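2-methyl-3-hydroxypyridine-5-carboxylic acid oxygenase (Mesorhizobium loti, PDB 3ALJ) catalyses, as an FAD-dependent oxygenase, the oxygenation of 2-methyl-3-hydroxypyridine-5-carboxylic acid, probably with opening of the pyridine ring. Local coordinates at residues R102-R106 / S107-D111; L297-G300 / A301-M305; A26-A29 / L30-G34. One frame throughout, in Å; residues are numbered along the deposited sequence.

Contact 1 (R102-R106 / S107-D111); sequences RIMTR and SHLHD. With FAD (flavin-adenine dinucleotide), chain B.
Thr105 caps the helix that begins right after it: its OG1 accepts the backbone N-H of His108 at 3.0 Å from His108 N. The hydroxyl reaches that amide because OG1 stands between the backbone N and the carbonyl carbon (chi1 70°), turned onto the first helical turn. The carbonyl of the same residue takes Leu109 N, so both the side chain and the backbone of Thr105 hold the N-terminal turn. One residue on, His110 N bonds to Arg106 O at 2.8 Å.

Arg106 leads from this turn to the flavin cofactor. Its CB stays at the start of the helix, and the chain then bends at chi2 (-143°) and heads away from it towards the flavin. NE is hydrogen-bonded to Gly52 O, which helps fix the rotation of the guanidinium. NH1 and NH2 both donate to the ribityl hydroxyl oxygen O2' of FAD, each at 2.9 Å, so a single oxygen at the edge of the group is gripped by two N-H donors. NH2 also stands over the face of the isoalloxazine, 3.4 Å from FAD C9A.

On the apolar side, Met104 SD rests 3.7 Å from Leu109 CB, while Met104 CB approaches His108 CD2 obliquely; the NE2 of that imidazole is bonded to Val72 O. Residues 102-105 and 107-111 run at 87° to each other, where strand 101-105 passes into helix 106-119, with strand 52-56 paired beside the strand and Val72 of helix 69-73 packed against both Met104 and Leu109.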
loop_
_atom_site.group_PDB
_atom_site.type_symbol
_atom_site.label_atom_id
_atom_site.label_comp_id
_atom_site.label_asym_id
_atom_site.label_seq_id
_atom_site.Cartn_x
_atom_site.Cartn_y
_atom_site.Cartn_z
ATOM N N ARG A 102 5.256 3.692 -10.610
ATOM C CA ARG A 102 4.822 5.073 -10.395
ATOM C C ARG A 102 4.965 5.405 -8.956
ATOM O O ARG A 102 4.691 4.550 -8.055
ATOM C CB ARG A 102 3.304 5.211 -10.751
ATOM C CG ARG A 102 2.908 6.655 -11.163
ATOM C CD ARG A 102 3.549 7.020 -12.577
ATOM N NE ARG A 102 2.972 8.271 -13.029
ATOM C CZ ARG A 102 3.241 8.720 -14.254
ATOM N NH1 ARG A 102 4.162 8.134 -15.019
ATOM N NH2 ARG A 102 2.633 9.764 -14.733
ATOM N N ILE A 103 5.365 6.628 -8.631
ATOM C CA ILE A 103 5.462 7.148 -7.247
ATOM C C ILE A 103 4.462 8.292 -7.165
ATOM O O ILE A 103 4.274 9.086 -8.102
ATOM C CB ILE A 103 6.833 7.678 -6.930
ATOM C CG1 ILE A 103 7.873 6.548 -7.173
ATOM C CG2 ILE A 103 6.920 8.137 -5.504
ATOM C CD1 ILE A 103 9.304 7.037 -6.985
ATOM N N MET A 104 3.793 8.360 -5.997
ATOM C CA MET A 104 2.750 9.424 -5.792
ATOM C C MET A 104 2.604 9.626 -4.307
ATOM O O MET A 104 2.961 8.793 -3.494
ATOM C CB MET A 104 1.394 9.043 -6.401
ATOM C CG MET A 104 0.873 7.720 -5.749
ATOM S SD MET A 104 -0.266 6.844 -6.882
ATOM C CE MET A 104 1.010 6.096 -8.000
ATOM N N THR A 105 1.936 10.721 -3.989
ATOM C CA THR A 105 1.537 10.837 -2.541
ATOM C C THR A 105 0.337 9.887 -2.291
ATOM O O THR A 105 -0.449 9.613 -3.169
ATOM C CB THR A 105 1.219 12.323 -2.156
ATOM O OG1 THR A 105 -0.008 12.730 -2.790
ATOM C CG2 THR A 105 2.348 13.294 -2.524
ATOM N N ARG A 106 0.265 9.521 -1.009
ATOM C CA ARG A 106 -0.870 8.753 -0.574
ATOM C C ARG A 106 -2.182 9.481 -0.807
ATOM O O ARG A 106 -3.170 8.867 -1.229
ATOM C CB ARG A 106 -0.715 8.442 0.945
ATOM C CG ARG A 106 0.336 7.358 0.985
ATOM C CD ARG A 106 0.179 6.375 1.931
ATOM N NE ARG A 106 1.195 5.297 1.913
ATOM C CZ ARG A 106 0.925 4.036 2.238
ATOM N NH1 ARG A 106 -0.280 3.668 2.501
ATOM N NH2 ARG A 106 1.925 3.192 2.267
ATOM N N SER A 107 -2.197 10.781 -0.512
ATOM C CA SER A 107 -3.402 11.553 -0.754
ATOM C C SER A 107 -3.790 11.561 -2.211
ATOM O O SER A 107 -4.974 11.451 -2.554
ATOM C CB SER A 107 -3.153 12.945 -0.241
ATOM O OG SER A 107 -3.184 12.890 1.179
ATOM N N HIS A 108 -2.775 11.584 -3.101
ATOM C CA HIS A 108 -3.126 11.576 -4.533
ATOM C C HIS A 108 -3.822 10.317 -4.942
ATOM O O HIS A 108 -4.832 10.361 -5.639
ATOM C CB HIS A 108 -1.797 11.803 -5.318
ATOM C CG HIS A 108 -2.005 11.902 -6.794
ATOM N ND1 HIS A 108 -2.467 13.069 -7.371
ATOM C CD2 HIS A 108 -1.769 11.029 -7.776
ATOM C CE1 HIS A 108 -2.494 12.885 -8.689
ATOM N NE2 HIS A 108 -2.040 11.670 -8.962
ATOM N N LEU A 109 -3.317 9.177 -4.468
ATOM C CA LEU A 109 -3.931 7.931 -4.832
ATOM C C LEU A 109 -5.343 7.800 -4.203
ATOM O O LEU A 109 -6.310 7.435 -4.838
ATOM C CB LEU A 109 -3.031 6.764 -4.417
ATOM C CG LEU A 109 -3.594 5.358 -4.576
ATOM C CD1 LEU A 109 -4.017 5.149 -6.042
ATOM C CD2 LEU A 109 -2.606 4.373 -4.106
ATOM N N HIS A 110 -5.359 8.121 -2.884
ATOM C CA HIS A 110 -6.591 7.929 -2.145
ATOM C C HIS A 110 -7.676 8.905 -2.706
ATOM O O HIS A 110 -8.815 8.430 -2.923
ATOM C CB HIS A 110 -6.267 8.125 -0.639
ATOM C CG HIS A 110 -7.334 7.609 0.228
ATOM N ND1 HIS A 110 -8.316 8.410 0.733
ATOM C CD2 HIS A 110 -7.583 6.349 0.673
ATOM C CE1 HIS A 110 -9.112 7.676 1.485
ATOM N NE2 HIS A 110 -8.710 6.412 1.425
ATOM N N ASP A 111 -7.326 10.139 -3.078
ATOM C CA ASP A 111 -8.332 11.069 -3.569
ATOM C C ASP A 111 -8.819 10.625 -4.940
ATOM O O ASP A 111 -10.049 10.627 -5.195
ATOM C CB ASP A 111 -7.765 12.515 -3.606
ATOM C CG ASP A 111 -7.607 13.131 -2.212
ATOM O OD1 ASP A 111 -7.861 12.509 -1.123
ATOM O OD2 ASP A 111 -6.984 14.250 -2.358
HETATM P PA FAD B . -5.645 0.651 5.256
HETATM O O1A FAD B . -4.949 1.473 4.216
HETATM O O2A FAD B . -5.101 0.560 6.560
HETATM O O5B FAD B . -7.129 1.213 5.325
HETATM C C5B FAD B . -8.101 0.663 6.275
HETATM C C4B FAD B . -9.106 1.791 6.383
HETATM O O4B FAD B . -10.118 1.191 7.263
HETATM C C3B FAD B . -8.637 3.001 7.102
HETATM O O3B FAD B . -9.061 4.204 6.429
HETATM C C2B FAD B . -9.220 2.823 8.551
HETATM O O2B FAD B . -9.481 4.070 9.218
HETATM C C1B FAD B . -10.538 2.164 8.304
HETATM N N9A FAD B . -10.964 1.286 9.347
HETATM C C8A FAD B . -10.219 0.562 10.251
HETATM N N7A FAD B . -10.999 -0.209 11.024
HETATM C C5A FAD B . -12.300 0.033 10.611
HETATM C C6A FAD B . -13.519 -0.535 10.970
HETATM N N6A FAD B . -13.588 -1.471 11.975
HETATM N N1A FAD B . -14.599 -0.088 10.326
HETATM C C2A FAD B . -14.552 0.857 9.380
HETATM N N3A FAD B . -13.390 1.427 8.949
HETATM C C4A FAD B . -12.272 0.963 9.573
HETATM N N1 FAD B . 2.200 -0.557 -0.281
HETATM C C2 FAD B . 2.431 -0.349 -1.565
HETATM O O2 FAD B . 1.747 -0.855 -2.469
HETATM N N3 FAD B . 3.496 0.463 -1.956
HETATM C C4 FAD B . 4.311 1.102 -1.020
HETATM O O4 FAD B . 5.176 1.961 -1.433
HETATM C C4X FAD B . 4.054 0.847 0.316
HETATM N N5 FAD B . 4.933 1.385 1.318
HETATM C C5X FAD B . 4.710 1.067 2.645
HETATM C C6 FAD B . 5.608 1.488 3.642
HETATM C C7 FAD B . 5.354 1.231 4.964
HETATM C C7M FAD B . 6.362 1.727 6.041
HETATM C C8 FAD B . 4.251 0.492 5.335
HETATM C C8M FAD B . 3.951 0.148 6.812
HETATM C C9 FAD B . 3.349 0.059 4.353
HETATM C C9A FAD B . 3.596 0.307 2.980
HETATM N N10 FAD B . 2.695 -0.170 1.930
HETATM C C10 FAD B . 2.970 0.068 0.636
HETATM C "C1'" FAD B . 1.484 -1.032 2.333
HETATM C "C2'" FAD B . 0.234 -0.161 2.334
HETATM O "O2'" FAD B . 0.436 0.957 3.223
HETATM C "C3'" FAD B . -0.943 -0.966 2.916
HETATM O "O3'" FAD B . -0.760 -2.369 2.492
HETATM C "C4'" FAD B . -2.266 -0.561 2.412
HETATM O "O4'" FAD B . -2.485 0.808 2.857
HETATM C "C5'" FAD B . -3.365 -1.385 2.999
HETATM O "O5'" FAD B . -4.609 -0.915 2.487
HETATM P P FAD B . -5.917 -1.416 3.220
HETATM O O1P FAD B . -7.023 -0.734 2.534
HETATM O O2P FAD B . -5.950 -2.906 3.362
HETATM O O3P FAD B . -5.766 -0.872 4.735
#

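Contact 2 (L297-G300 / A301-M305); sequences LAQG and AGCAM. With FAD (flavin-adenine dinucleotide), chain B.
The N-terminal turn of helix 300-314 forms a flavin-binding site in which two backbone amides bind the pyrimidine end of the isoalloxazine. Gln299 occupies the N-cap position, and its carbonyl oxygen accepts Cys303 N at 2.8 Å. Ala304 N bonds to Gly300 O in the same way. The amides of Ala301 and Gly302, in the first turn of the helix, point to the cofactor instead: Ala301 N donates to FAD N1 at 3.0 Å, almost linearly (176°), and Gly302 N makes a weak bond to FAD O2. The positive end of the helix dipole would probably stabilise negative charge on N1 and O2, as is expected for a reduced flavin.

Two glycines make room here. A methyl group on Gly300 would run into the ribityl C1' of FAD, and one on Gly302 would strike Gln299 OE1. The Gln299 chain bends at chi2 (-70°), which folds the amide back over the turn and sets OE1 3.7 Å from Gly302 CA; the same oxygen accepts a hydrogen bond from Asn58 ND2. Cys303 is covalently linked through SG to beta-mercaptoethanol, probably from the crystallisation liquor, and this sulfur lies 3.4 Å from Gln299 O. Two methyl groups meet the flavin from different sides of its plane: Ala298 CB lies over the face at C4, 3.6 Å from FAD O4, and Ala301 CB sits by the edge, 3.2 Å from FAD O2.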
loop_
_atom_site.group_PDB
_atom_site.type_symbol
_atom_site.label_atom_id
_atom_site.label_comp_id
_atom_site.label_asym_id
_atom_site.label_seq_id
_atom_site.Cartn_x
_atom_site.Cartn_y
_atom_site.Cartn_z
ATOM N N LEU A 297 9.260 -4.750 -0.925
ATOM C CA LEU A 297 8.918 -4.804 -2.343
ATOM C C LEU A 297 7.842 -3.878 -2.773
ATOM O O LEU A 297 7.434 -3.892 -3.961
ATOM C CB LEU A 297 8.595 -6.266 -2.779
ATOM C CG LEU A 297 9.720 -7.269 -2.623
ATOM C CD1 LEU A 297 9.051 -8.693 -2.999
ATOM C CD2 LEU A 297 10.906 -6.823 -3.532
ATOM N N ALA A 298 7.375 -3.015 -1.827
ATOM C CA ALA A 298 6.353 -1.989 -2.134
ATOM C C ALA A 298 5.172 -2.612 -2.873
ATOM O O ALA A 298 4.717 -2.165 -3.914
ATOM C CB ALA A 298 6.996 -0.803 -2.965
ATOM N N GLN A 299 4.621 -3.655 -2.225
ATOM C CA GLN A 299 3.479 -4.408 -2.698
ATOM C C GLN A 299 2.294 -4.542 -1.768
ATOM O O GLN A 299 1.319 -5.289 -2.026
ATOM C CB GLN A 299 3.922 -5.827 -3.176
ATOM C CG GLN A 299 4.592 -5.734 -4.602
ATOM C CD GLN A 299 3.574 -5.402 -5.694
ATOM O OE1 GLN A 299 2.372 -5.585 -5.532
ATOM N NE2 GLN A 299 4.040 -4.855 -6.813
ATOM N N GLY A 300 2.365 -3.951 -0.567
ATOM C CA GLY A 300 1.240 -4.155 0.320
ATOM C C GLY A 300 -0.096 -3.670 -0.286
ATOM O O GLY A 300 -1.133 -4.384 -0.208
ATOM N N ALA A 301 -0.109 -2.404 -0.707
ATOM C CA ALA A 301 -1.275 -1.880 -1.366
ATOM C C ALA A 301 -1.477 -2.490 -2.752
ATOM O O ALA A 301 -2.632 -2.720 -3.146
ATOM C CB ALA A 301 -1.247 -0.332 -1.520
ATOM N N GLY A 302 -0.402 -2.873 -3.456
ATOM C CA GLY A 302 -0.605 -3.519 -4.793
ATOM C C GLY A 302 -1.343 -4.832 -4.611
ATOM O O GLY A 302 -2.289 -5.080 -5.380
ATOM N N CYS A 303 -0.897 -5.643 -3.643
ATOM C CA CYS A 303 -1.624 -6.907 -3.389
ATOM C C CYS A 303 -3.022 -6.630 -2.828
ATOM O O CYS A 303 -3.989 -7.283 -3.267
ATOM C CB CYS A 303 -0.847 -7.752 -2.379
ATOM S SG CYS A 303 0.648 -8.481 -3.131
ATOM N N ALA A 304 -3.215 -5.606 -1.999
ATOM C CA ALA A 304 -4.542 -5.311 -1.495
ATOM C C ALA A 304 -5.472 -4.956 -2.664
ATOM O O ALA A 304 -6.617 -5.441 -2.692
ATOM C CB ALA A 304 -4.520 -4.112 -0.523
ATOM N N MET A 305 -4.992 -4.154 -3.599
ATOM C CA MET A 305 -5.807 -3.711 -4.722
ATOM C C MET A 305 -6.035 -4.853 -5.699
ATOM O O MET A 305 -7.188 -5.005 -6.188
ATOM C CB MET A 305 -5.101 -2.525 -5.378
ATOM C CG MET A 305 -5.196 -1.297 -4.466
ATOM S SD MET A 305 -4.248 0.137 -5.183
ATOM C CE MET A 305 -5.362 0.585 -6.554
HETATM P PA FAD B . -5.645 0.651 5.256
HETATM O O1A FAD B . -4.949 1.473 4.216
HETATM O O2A FAD B . -5.101 0.560 6.560
HETATM O O5B FAD B . -7.129 1.213 5.325
HETATM C C5B FAD B . -8.101 0.663 6.275
HETATM C C4B FAD B . -9.106 1.791 6.383
HETATM O O4B FAD B . -10.118 1.191 7.263
HETATM C C3B FAD B . -8.637 3.001 7.102
HETATM O O3B FAD B . -9.061 4.204 6.429
HETATM C C2B FAD B . -9.220 2.823 8.551
HETATM O O2B FAD B . -9.481 4.070 9.218
HETATM C C1B FAD B . -10.538 2.164 8.304
HETATM N N9A FAD B . -10.964 1.286 9.347
HETATM C C8A FAD B . -10.219 0.562 10.251
HETATM N N7A FAD B . -10.999 -0.209 11.024
HETATM C C5A FAD B . -12.300 0.033 10.611
HETATM C C6A FAD B . -13.519 -0.535 10.970
HETATM N N6A FAD B . -13.588 -1.471 11.975
HETATM N N1A FAD B . -14.599 -0.088 10.326
HETATM C C2A FAD B . -14.552 0.857 9.380
HETATM N N3A FAD B . -13.390 1.427 8.949
HETATM C C4A FAD B . -12.272 0.963 9.573
HETATM N N1 FAD B . 2.200 -0.557 -0.281
HETATM C C2 FAD B . 2.431 -0.349 -1.565
HETATM O O2 FAD B . 1.747 -0.855 -2.469
HETATM N N3 FAD B . 3.496 0.463 -1.956
HETATM C C4 FAD B . 4.311 1.102 -1.020
HETATM O O4 FAD B . 5.176 1.961 -1.433
HETATM C C4X FAD B . 4.054 0.847 0.316
HETATM N N5 FAD B . 4.933 1.385 1.318
HETATM C C5X FAD B . 4.710 1.067 2.645
HETATM C C6 FAD B . 5.608 1.488 3.642
HETATM C C7 FAD B . 5.354 1.231 4.964
HETATM C C7M FAD B . 6.362 1.727 6.041
HETATM C C8 FAD B . 4.251 0.492 5.335
HETATM C C8M FAD B . 3.951 0.148 6.812
HETATM C C9 FAD B . 3.349 0.059 4.353
HETATM C C9A FAD B . 3.596 0.307 2.980
HETATM N N10 FAD B . 2.695 -0.170 1.930
HETATM C C10 FAD B . 2.970 0.068 0.636
HETATM C "C1'" FAD B . 1.484 -1.032 2.333
HETATM C "C2'" FAD B . 0.234 -0.161 2.334
HETATM O "O2'" FAD B . 0.436 0.957 3.223
HETATM C "C3'" FAD B . -0.943 -0.966 2.916
HETATM O "O3'" FAD B . -0.760 -2.369 2.492
HETATM C "C4'" FAD B . -2.266 -0.561 2.412
HETATM O "O4'" FAD B . -2.485 0.808 2.857
HETATM C "C5'" FAD B . -3.365 -1.385 2.999
HETATM O "O5'" FAD B . -4.609 -0.915 2.487
HETATM P P FAD B . -5.917 -1.416 3.220
HETATM O O1P FAD B . -7.023 -0.734 2.534
HETATM O O2P FAD B . -5.950 -2.906 3.362
HETATM O O3P FAD B . -5.766 -0.872 4.735
#

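Contact 3 (A26-A29 / L30-G34); sequences AAIA and LKQNG
Ala26 meets Leu30 one helical turn on, its carbonyl accepting Leu30 N at 2.9 Å. Leu30 CG is anti to the carbonyl carbon (chi1 -69°), which brings the isobutyl group back alongside this oxygen, with CG 3.1 Å from Ala26 O. Leu30 also touches Val37 of strand 36-40, and with an alanine here a gap would probably open between Ala26 and Val37. Ala27 O accepts Lys31 N, and the Ala27 methyl touches Val37 and Leu39 of the same strand.

Ile28 lies side by side with Gln32, CG2 being 4.0 Å from Gln32 CD, while Ile28 O accepts Gln32 N. The Gln32 amide is held by Arg116 at OE1 and Gly65 O at NE2. Ala29 O takes a longer bond, 3.2 Å from Asn33 N, and also accepts from a water 2.9 Å away that in turn receives Gln32 NE2.

After Gln32 the helix ends in a Schellman motif, with Gly34 at positive phi (95°) as its C-prime residue, Gly34 N bonded to Lys31 O and Trp35 N to Leu30 O. This termination leads into strand 36-40 and ends the helix of a Rossmann-type beta-alpha-beta unit.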
loop_
_atom_site.group_PDB
_atom_site.type_symbol
_atom_site.label_atom_id
_atom_site.label_comp_id
_atom_site.label_asym_id
_atom_site.label_seq_id
_atom_site.Cartn_x
_atom_site.Cartn_y
_atom_site.Cartn_z
ATOM N N ALA A 26 -12.474 -2.396 -3.803
ATOM C CA ALA A 26 -13.587 -3.330 -3.838
ATOM C C ALA A 26 -14.885 -2.623 -4.133
ATOM O O ALA A 26 -15.695 -3.126 -4.983
ATOM C CB ALA A 26 -13.688 -4.090 -2.432
ATOM N N ALA A 27 -15.115 -1.487 -3.515
ATOM C CA ALA A 27 -16.363 -0.775 -3.777
ATOM C C ALA A 27 -16.561 -0.332 -5.217
ATOM O O ALA A 27 -17.631 -0.501 -5.769
ATOM C CB ALA A 27 -16.532 0.378 -2.806
ATOM N N ILE A 28 -15.519 0.193 -5.828
ATOM C CA ILE A 28 -15.613 0.658 -7.210
ATOM C C ILE A 28 -15.838 -0.525 -8.116
ATOM O O ILE A 28 -16.699 -0.466 -8.984
ATOM C CB ILE A 28 -14.344 1.392 -7.569
ATOM C CG1 ILE A 28 -14.263 2.739 -6.902
ATOM C CG2 ILE A 28 -14.277 1.563 -9.112
ATOM C CD1 ILE A 28 -12.809 3.354 -6.909
ATOM N N ALA A 29 -15.050 -1.582 -7.901
ATOM C CA ALA A 29 -15.129 -2.758 -8.797
ATOM C C ALA A 29 -16.495 -3.405 -8.705
ATOM O O ALA A 29 -17.164 -3.730 -9.760
ATOM C CB ALA A 29 -14.063 -3.817 -8.546
ATOM N N LEU A 30 -17.056 -3.473 -7.501
ATOM C CA LEU A 30 -18.373 -4.112 -7.307
ATOM C C LEU A 30 -19.387 -3.188 -7.894
ATOM O O LEU A 30 -20.313 -3.672 -8.611
ATOM C CB LEU A 30 -18.607 -4.393 -5.781
ATOM C CG LEU A 30 -17.715 -5.458 -5.252
ATOM C CD1 LEU A 30 -17.794 -5.348 -3.661
ATOM C CD2 LEU A 30 -18.086 -6.849 -5.721
ATOM N N LYS A 31 -19.303 -1.865 -7.661
ATOM C CA LYS A 31 -20.333 -0.917 -8.207
ATOM C C LYS A 31 -20.315 -0.967 -9.764
ATOM O O LYS A 31 -21.396 -0.926 -10.389
ATOM C CB LYS A 31 -20.091 0.514 -7.668
ATOM C CG LYS A 31 -21.181 1.566 -8.002
ATOM C CD LYS A 31 -22.474 1.239 -7.156
ATOM C CE LYS A 31 -23.377 2.397 -7.623
ATOM N NZ LYS A 31 -24.719 2.223 -6.985
ATOM N N GLN A 32 -19.139 -1.133 -10.358
ATOM C CA GLN A 32 -19.100 -1.177 -11.862
ATOM C C GLN A 32 -19.756 -2.427 -12.344
ATOM O O GLN A 32 -20.315 -2.385 -13.461
ATOM C CB GLN A 32 -17.612 -1.180 -12.323
ATOM C CG GLN A 32 -16.939 0.150 -12.199
ATOM C CD GLN A 32 -15.488 0.168 -12.699
ATOM O OE1 GLN A 32 -15.000 1.242 -13.084
ATOM N NE2 GLN A 32 -14.823 -1.005 -12.731
ATOM N N ASN A 33 -19.775 -3.488 -11.575
ATOM C CA ASN A 33 -20.474 -4.704 -11.951
ATOM C C ASN A 33 -21.968 -4.725 -11.551
ATOM O O ASN A 33 -22.603 -5.801 -11.675
ATOM C CB ASN A 33 -19.757 -5.870 -11.282
ATOM C CG ASN A 33 -18.395 -6.179 -11.960
ATOM O OD1 ASN A 33 -17.560 -7.013 -11.456
ATOM N ND2 ASN A 33 -18.235 -5.640 -13.163
ATOM N N GLY A 34 -22.487 -3.623 -11.059
ATOM C CA GLY A 34 -23.963 -3.547 -10.803
ATOM C C GLY A 34 -24.332 -3.893 -9.359
ATOM O O GLY A 34 -25.516 -3.878 -9.028
HETATM O O HOH W 1 -15.433 -3.820 -12.034
#

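From the N terminus the chain meets contact 3 first, at the C-terminal end of helix 21-32, then contact 1, where strand 101-105 passes into helix 106-119, and finally contact 2, where a loop enters helix 300-314. Each is a local turn that closes before the next opens, so none nests or crosses. Contacts 1 and 2 both touch FAD, with hydrogen bonds to the ribityl O2' in one and to the pyrimidine end of the ring in the other, and their centres are about 13 Å apart. The centre of contact 3 is about 20 Å from that of contact 2, but its helix packs against both of the other helices, tying the three regions together within the FAD-binding domain.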